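Local coordinates for rhodanese domain-containing protein (Thermoplasma volcanium GSS1, PDB 3GK5), which is of unknown function but contains a rhodanese-like domain, captured in this fragment, and so may take part in sulfur transfer, as rhodanese relatives do, at residues A17-E28 / K56-R67. Sequence-based numbering, arbitrary orientation.
Sequences AYTVLDVREPFE and KKYAVICAHGNR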
loop_
_atom_site.group_PDB
_atom_site.type_symbol
_atom_site.label_atom_id
_atom_site.label_comp_id
_atom_site.label_asym_id
_atom_site.label_seq_id
_atom_site.Cartn_x
_atom_site.Cartn_y
_atom_site.Cartn_z
ATOM N N ALA A 17 -5.238 10.319 6.458
ATOM C CA ALA A 17 -4.769 11.129 5.343
ATOM C C ALA A 17 -4.382 10.271 4.130
ATOM O O ALA A 17 -4.260 10.782 3.014
ATOM C CB ALA A 17 -3.590 11.987 5.777
ATOM N N TYR A 18 -4.190 8.974 4.346
ATOM C CA TYR A 18 -3.818 8.080 3.255
ATOM C C TYR A 18 -4.893 7.072 2.937
ATOM O O TYR A 18 -5.836 6.877 3.704
ATOM C CB TYR A 18 -2.541 7.296 3.574
ATOM C CG TYR A 18 -1.301 8.136 3.724
ATOM C CD1 TYR A 18 -1.030 8.806 4.916
ATOM C CD2 TYR A 18 -0.389 8.257 2.670
ATOM C CE1 TYR A 18 0.119 9.575 5.055
ATOM C CE2 TYR A 18 0.763 9.022 2.795
ATOM C CZ TYR A 18 1.011 9.680 3.990
ATOM O OH TYR A 18 2.137 10.459 4.110
ATOM N N THR A 19 -4.716 6.432 1.789
ATOM C CA THR A 19 -5.599 5.388 1.299
ATOM C C THR A 19 -4.650 4.258 0.959
ATOM O O THR A 19 -4.037 4.262 -0.092
ATOM C CB THR A 19 -6.323 5.808 0.021
ATOM O OG1 THR A 19 -7.226 6.883 0.309
ATOM C CG2 THR A 19 -7.092 4.623 -0.560
ATOM N N VAL A 20 -4.523 3.303 1.866
ATOM C CA VAL A 20 -3.620 2.179 1.681
ATOM C C VAL A 20 -3.920 1.355 0.434
ATOM O O VAL A 20 -5.047 0.893 0.252
ATOM C CB VAL A 20 -3.678 1.242 2.897
ATOM C CG1 VAL A 20 -2.690 0.120 2.731
ATOM C CG2 VAL A 20 -3.404 2.024 4.166
ATOM N N LEU A 21 -2.911 1.172 -0.417
ATOM C CA LEU A 21 -3.063 0.359 -1.627
ATOM C C LEU A 21 -2.260 -0.920 -1.396
ATOM O O LEU A 21 -1.029 -0.881 -1.324
ATOM C CB LEU A 21 -2.495 1.072 -2.852
ATOM C CG LEU A 21 -3.118 0.800 -4.225
ATOM C CD1 LEU A 21 -2.073 1.100 -5.292
ATOM C CD2 LEU A 21 -3.601 -0.627 -4.359
ATOM N N ASP A 22 -2.952 -2.050 -1.287
ATOM C CA ASP A 22 -2.285 -3.330 -1.048
ATOM C C ASP A 22 -2.089 -4.028 -2.384
ATOM O O ASP A 22 -3.055 -4.454 -3.011
ATOM C CB ASP A 22 -3.132 -4.187 -0.101
ATOM C CG ASP A 22 -2.398 -5.404 0.396
ATOM O OD1 ASP A 22 -2.602 -5.755 1.581
ATOM O OD2 ASP A 22 -1.629 -6.021 -0.386
ATOM N N VAL A 23 -0.831 -4.142 -2.808
ATOM C CA VAL A 23 -0.490 -4.747 -4.093
ATOM C C VAL A 23 -0.102 -6.217 -4.045
ATOM O O VAL A 23 0.467 -6.752 -4.995
ATOM C CB VAL A 23 0.638 -3.964 -4.756
ATOM C CG1 VAL A 23 0.238 -2.497 -4.853
ATOM C CG2 VAL A 23 1.909 -4.122 -3.949
ATOM N N ARG A 24 -0.430 -6.864 -2.937
ATOM C CA ARG A 24 -0.145 -8.277 -2.745
ATOM C C ARG A 24 -1.249 -9.086 -3.412
ATOM O O ARG A 24 -2.274 -8.537 -3.810
ATOM C CB ARG A 24 -0.106 -8.603 -1.248
ATOM C CG ARG A 24 0.926 -7.807 -0.467
ATOM C CD ARG A 24 0.993 -8.269 0.972
ATOM N NE ARG A 24 -0.244 -7.963 1.681
ATOM C CZ ARG A 24 -0.640 -8.572 2.791
ATOM N NH1 ARG A 24 0.103 -9.531 3.326
ATOM N NH2 ARG A 24 -1.780 -8.221 3.364
ATOM N N GLU A 25 -1.033 -10.389 -3.533
ATOM C CA GLU A 25 -2.024 -11.266 -4.136
ATOM C C GLU A 25 -3.159 -11.434 -3.134
ATOM O O GLU A 25 -2.936 -11.420 -1.926
ATOM C CB GLU A 25 -1.407 -12.626 -4.487
ATOM C CG GLU A 25 -0.319 -12.536 -5.554
ATOM C CD GLU A 25 -0.787 -11.789 -6.791
ATOM O OE1 GLU A 25 -0.014 -10.957 -7.323
ATOM O OE2 GLU A 25 -1.931 -12.034 -7.239
ATOM N N PRO A 26 -4.394 -11.592 -3.628
ATOM C CA PRO A 26 -5.590 -11.755 -2.795
ATOM C C PRO A 26 -5.538 -12.782 -1.665
ATOM O O PRO A 26 -6.107 -12.548 -0.596
ATOM C CB PRO A 26 -6.696 -12.041 -3.817
ATOM C CG PRO A 26 -5.943 -12.580 -5.013
ATOM C CD PRO A 26 -4.723 -11.722 -5.057
ATOM N N PHE A 27 -4.856 -13.904 -1.879
ATOM C CA PHE A 27 -4.774 -14.936 -0.840
ATOM C C PHE A 27 -3.941 -14.491 0.343
ATOM O O PHE A 27 -4.001 -15.093 1.407
ATOM C CB PHE A 27 -4.180 -16.240 -1.397
ATOM C CG PHE A 27 -2.700 -16.174 -1.685
ATOM C CD1 PHE A 27 -1.761 -16.364 -0.671
ATOM C CD2 PHE A 27 -2.246 -15.955 -2.981
ATOM C CE1 PHE A 27 -0.386 -16.343 -0.952
ATOM C CE2 PHE A 27 -0.880 -15.931 -3.274
ATOM C CZ PHE A 27 0.051 -16.128 -2.257
ATOM N N GLU A 28 -3.159 -13.440 0.151
ATOM C CA GLU A 28 -2.304 -12.940 1.210
ATOM C C GLU A 28 -3.052 -12.067 2.193
ATOM O O GLU A 28 -2.648 -11.945 3.342
ATOM C CB GLU A 28 -1.138 -12.150 0.610
ATOM C CG GLU A 28 -0.149 -13.002 -0.162
ATOM C CD GLU A 28 0.964 -12.194 -0.801
ATOM O OE1 GLU A 28 0.836 -11.816 -1.982
ATOM O OE2 GLU A 28 1.971 -11.937 -0.115
ATOM N N LYS A 56 -6.127 11.666 -4.423
ATOM C CA LYS A 56 -5.863 10.931 -3.200
ATOM C C LYS A 56 -4.387 10.733 -2.971
ATOM O O LYS A 56 -3.589 10.794 -3.903
ATOM C CB LYS A 56 -6.554 9.571 -3.221
ATOM C CG LYS A 56 -8.037 9.653 -3.003
ATOM C CD LYS A 56 -8.664 8.298 -3.155
ATOM C CE LYS A 56 -10.173 8.394 -3.153
ATOM N NZ LYS A 56 -10.753 7.129 -3.690
ATOM N N LYS A 57 -4.038 10.511 -1.708
ATOM C CA LYS A 57 -2.662 10.273 -1.284
ATOM C C LYS A 57 -2.591 8.788 -0.947
ATOM O O LYS A 57 -3.113 8.352 0.075
ATOM C CB LYS A 57 -2.360 11.108 -0.040
ATOM C CG LYS A 57 -0.971 10.927 0.551
ATOM C CD LYS A 57 0.071 11.714 -0.219
ATOM C CE LYS A 57 1.050 12.436 0.720
ATOM N NZ LYS A 57 2.008 11.519 1.418
ATOM N N TYR A 58 -1.950 8.011 -1.809
ATOM C CA TYR A 58 -1.854 6.576 -1.586
ATOM C C TYR A 58 -0.592 6.106 -0.876
ATOM O O TYR A 58 0.492 6.663 -1.057
ATOM C CB TYR A 58 -1.973 5.826 -2.916
ATOM C CG TYR A 58 -3.328 5.943 -3.582
ATOM C CD1 TYR A 58 -3.552 6.862 -4.615
ATOM C CD2 TYR A 58 -4.382 5.117 -3.195
ATOM C CE1 TYR A 58 -4.795 6.945 -5.244
ATOM C CE2 TYR A 58 -5.621 5.193 -3.814
ATOM C CZ TYR A 58 -5.824 6.101 -4.831
ATOM O OH TYR A 58 -7.058 6.163 -5.427
ATOM N N ALA A 59 -0.759 5.068 -0.067
ATOM C CA ALA A 59 0.340 4.449 0.661
ATOM C C ALA A 59 0.398 3.009 0.136
ATOM O O ALA A 59 -0.456 2.179 0.465
ATOM C CB ALA A 59 0.059 4.473 2.177
ATOM N N VAL A 60 1.395 2.721 -0.694
ATOM C CA VAL A 60 1.526 1.396 -1.294
ATOM C C VAL A 60 2.230 0.437 -0.371
ATOM O O VAL A 60 3.384 0.641 0.004
ATOM C CB VAL A 60 2.307 1.442 -2.612
ATOM C CG1 VAL A 60 2.099 0.146 -3.368
ATOM C CG2 VAL A 60 1.872 2.626 -3.428
ATOM N N ILE A 61 1.527 -0.624 -0.013
ATOM C CA ILE A 61 2.092 -1.586 0.894
ATOM C C ILE A 61 2.314 -2.926 0.242
ATOM O O ILE A 61 1.623 -3.317 -0.691
ATOM C CB ILE A 61 1.203 -1.761 2.116
ATOM C CG1 ILE A 61 1.996 -2.451 3.235
ATOM C CG2 ILE A 61 -0.029 -2.544 1.734
ATOM C CD1 ILE A 61 1.600 -1.982 4.642
ATOM N N CYS A 62 3.286 -3.638 0.770
ATOM C CA CYS A 62 3.651 -4.930 0.241
ATOM C C CYS A 62 3.873 -5.903 1.406
ATOM O O CYS A 62 3.669 -5.537 2.557
ATOM C CB CYS A 62 4.919 -4.726 -0.568
ATOM S SG CYS A 62 5.536 -6.161 -1.272
ATOM N N ALA A 63 4.278 -7.135 1.134
ATOM C CA ALA A 63 4.518 -8.058 2.243
ATOM C C ALA A 63 5.777 -7.610 2.969
ATOM O O ALA A 63 5.805 -7.542 4.199
ATOM C CB ALA A 63 4.684 -9.503 1.742
ATOM N N HIS A 64 6.815 -7.297 2.195
ATOM C CA HIS A 64 8.086 -6.854 2.758
ATOM C C HIS A 64 8.567 -5.535 2.175
ATOM O O HIS A 64 9.404 -4.869 2.776
ATOM C CB HIS A 64 9.156 -7.924 2.549
ATOM C CG HIS A 64 8.714 -9.292 2.952
ATOM N ND1 HIS A 64 8.289 -10.233 2.038
ATOM C CD2 HIS A 64 8.569 -9.858 4.172
ATOM C CE1 HIS A 64 7.901 -11.320 2.680
ATOM N NE2 HIS A 64 8.060 -11.119 3.977
ATOM N N GLY A 65 8.049 -5.170 1.005
ATOM C CA GLY A 65 8.432 -3.914 0.385
ATOM C C GLY A 65 9.086 -4.013 -0.982
ATOM O O GLY A 65 9.350 -3.001 -1.632
ATOM N N ASN A 66 9.346 -5.230 -1.433
ATOM C CA ASN A 66 9.984 -5.432 -2.725
ATOM C C ASN A 66 9.042 -5.147 -3.893
ATOM O O ASN A 66 9.460 -4.594 -4.910
ATOM C CB ASN A 66 10.521 -6.863 -2.793
ATOM C CG ASN A 66 9.903 -7.764 -1.731
ATOM O OD1 ASN A 66 8.725 -8.108 -1.800
ATOM N ND2 ASN A 66 10.697 -8.132 -0.732
ATOM N N ARG A 67 7.770 -5.510 -3.736
ATOM C CA ARG A 67 6.772 -5.305 -4.784
ATOM C C ARG A 67 6.180 -3.897 -4.740
ATOM O O ARG A 67 5.844 -3.318 -5.774
ATOM C CB ARG A 67 5.660 -6.352 -4.654
ATOM C CG ARG A 67 6.139 -7.786 -4.901
ATOM C CD ARG A 67 5.065 -8.812 -4.572
ATOM N NE ARG A 67 4.833 -8.891 -3.130
ATOM C CZ ARG A 67 3.884 -9.623 -2.551
ATOM N NH1 ARG A 67 3.769 -9.620 -1.228
ATOM N NH2 ARG A 67 3.042 -10.346 -3.287
HETATM O O HOH W 1 1.492 -9.554 -5.720
#
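T19 to D22 pair in parallel register with Y58 to I61, as neighbouring strands in the middle of the rhodanese-like sheet. The ladder runs T19 N to K57 O, A59 N to T19 O (weak), L21 N to A59 O at 2.8 Å, I61 N to L21 O, and weakly V23 N to I61 O. The short strand axes are turned 29° apart. At the start of the ladder the K57 chain runs along the Y18 ring, and K57 NZ donates to Y18 OH at 2.9 Å. T19 CG2 packs on Y58 CE2 at 3.6 Å. V23 CG1 meets V60 CG1 on the face covered by helix 66-76. On the face of V20 and I61, I61 CG2 packs against D22. Past the strands, E28 and R67 reach out to each other and form an end-on, two-nitrogen salt bridge. R67 NH2 donates to E28 OE1 at 3.0 Å. R67 NH1 donates to E28 OE2 at 3.1 Å. Carboxylate and guanidinium are nearly coplanar (24°). E28 OE1 also accepts from E25 N. An alanine at E28 is likely to leave the R67 guanidinium without its charged mate and E25 N without this acceptor. The bend of R67 at chi3 (-70°) brings its NE within a weak bond of C62 SG, which also accepts from G65 N at 3.5 Å. C62 begins the loop leading into helix 66-76, a position that probably corresponds to the catalytic cysteine of active rhodaneses. The E28-R67 bridge thus ties the start of that helix to helix 26-29, while R67 and G65 turn N-H groups toward C62 SG.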